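PDB 4I2U: glutaredoxin from Chlorella sorokiniana, which binds glutathione and probably acts as a thiol-disulfide oxidoreductase that helps keep the cell's redox balance. Local coordinates for residues G94-E97 with V98-R101. Sequence-based numbering, arbitrary orientation.
Sequences GKLE and VMLR
Val98, Met99, Leu100 and Arg101 each give their backbone N-H to the carbonyl four residues earlier, on Gly94, Lys95, Leu96 and Glu97, so residues 95-101 wind as a regular alpha-helix. The bond from Leu100 N to Leu96 O is 2.8 Å long and that from Val98 N to Gly94 O 3.2 Å. Gly94 is the N-cap and has positive phi (98°), a value suited to glycine. Leu96 and Leu100 are both buried and their side chains meet at a slant, with Leu96 CG 4.0 Å from Leu100 CD1. The side chain of Met99 crosses that of Leu96 at about a right angle. Its chain bends at chi3 (-71°), which brings Met99 CE back to 4.2 Å from Leu96 CD1. All three side chains also touch Ile76 of strand 73-76. On another side, Arg101 folds back over its own helix turn. One guanidinium face lies over Glu97 O, and Arg101 NH1 is 3.6 Å from Glu97 CB. Glu97 OE2 is 4.1 Å from Arg101 NH1, too far for a salt bridge, but the opposite charges probably still attract. These i to i+3 and i to i+4 contacts belong to an amphipathic helix, 95-102, whose apolar face packs on the sheet of the thioredoxin fold, away from the glutathione site.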
loop_
_atom_site.group_PDB
_atom_site.type_symbol
_atom_site.label_atom_id
_atom_site.label_comp_id
_atom_site.label_asym_id
_atom_site.label_seq_id
_atom_site.Cartn_x
_atom_site.Cartn_y
_atom_site.Cartn_z
ATOM N N GLY A 94 -1.541 -10.292 13.130
ATOM C CA GLY A 94 -0.207 -10.120 13.670
ATOM C C GLY A 94 0.871 -10.024 12.621
ATOM O O GLY A 94 1.966 -9.537 12.899
ATOM N N LYS A 95 0.590 -10.477 11.402
ATOM C CA LYS A 95 1.627 -10.533 10.378
ATOM C C LYS A 95 1.992 -9.155 9.840
ATOM O O LYS A 95 3.146 -8.914 9.450
ATOM C CB LYS A 95 1.204 -11.455 9.231
ATOM C CG LYS A 95 1.089 -12.896 9.621
ATOM C CD LYS A 95 0.727 -13.734 8.403
ATOM C CE LYS A 95 0.441 -15.168 8.778
ATOM N NZ LYS A 95 1.077 -15.520 10.069
ATOM N N LEU A 96 1.041 -8.235 9.779
ATOM C CA LEU A 96 1.363 -6.898 9.318
ATOM C C LEU A 96 2.344 -6.241 10.273
ATOM O O LEU A 96 3.333 -5.628 9.855
ATOM C CB LEU A 96 0.099 -6.063 9.169
ATOM C CG LEU A 96 0.346 -4.627 8.684
ATOM C CD1 LEU A 96 1.043 -4.586 7.321
ATOM C CD2 LEU A 96 -0.956 -3.897 8.618
ATOM N N GLU A 97 2.101 -6.371 11.562
ATOM C CA GLU A 97 3.012 -5.807 12.550
ATOM C C GLU A 97 4.407 -6.392 12.408
ATOM O O GLU A 97 5.387 -5.675 12.515
ATOM C CB GLU A 97 2.496 -6.055 13.966
ATOM C CG GLU A 97 1.356 -5.160 14.360
ATOM C CD GLU A 97 0.633 -5.686 15.568
ATOM O OE1 GLU A 97 -0.268 -6.529 15.414
ATOM O OE2 GLU A 97 0.981 -5.271 16.693
ATOM N N VAL A 98 4.515 -7.695 12.182
ATOM C CA VAL A 98 5.826 -8.295 11.977
ATOM C C VAL A 98 6.514 -7.641 10.782
ATOM O O VAL A 98 7.689 -7.279 10.854
ATOM C CB VAL A 98 5.730 -9.832 11.767
ATOM C CG1 VAL A 98 7.085 -10.419 11.327
ATOM C CG2 VAL A 98 5.230 -10.511 13.035
ATOM N N MET A 99 5.797 -7.486 9.678
ATOM C CA MET A 99 6.390 -6.849 8.506
ATOM C C MET A 99 6.803 -5.416 8.752
ATOM O O MET A 99 7.862 -4.971 8.290
ATOM C CB MET A 99 5.429 -6.907 7.325
ATOM C CG MET A 99 5.269 -8.319 6.796
ATOM S SD MET A 99 4.353 -8.463 5.271
ATOM C CE MET A 99 2.776 -8.095 5.880
ATOM N N LEU A 100 5.975 -4.672 9.468
ATOM C CA LEU A 100 6.298 -3.275 9.762
ATOM C C LEU A 100 7.500 -3.160 10.689
ATOM O O LEU A 100 8.350 -2.289 10.493
ATOM C CB LEU A 100 5.087 -2.575 10.364
ATOM C CG LEU A 100 3.862 -2.397 9.464
ATOM C CD1 LEU A 100 2.726 -1.841 10.271
ATOM C CD2 LEU A 100 4.144 -1.476 8.288
ATOM N N ARG A 101 7.595 -4.033 11.678
ATOM C CA ARG A 101 8.772 -4.028 12.534
ATOM C C ARG A 101 10.020 -4.398 11.728
ATOM O O ARG A 101 11.073 -3.771 11.866
ATOM C CB ARG A 101 8.597 -4.977 13.716
ATOM C CG ARG A 101 7.613 -4.462 14.749
ATOM C CD ARG A 101 7.657 -5.213 16.084
ATOM N NE ARG A 101 7.168 -6.577 15.934
ATOM C CZ ARG A 101 5.909 -6.977 16.138
ATOM N NH1 ARG A 101 4.956 -6.151 16.558
ATOM N NH2 ARG A 101 5.617 -8.237 15.930
#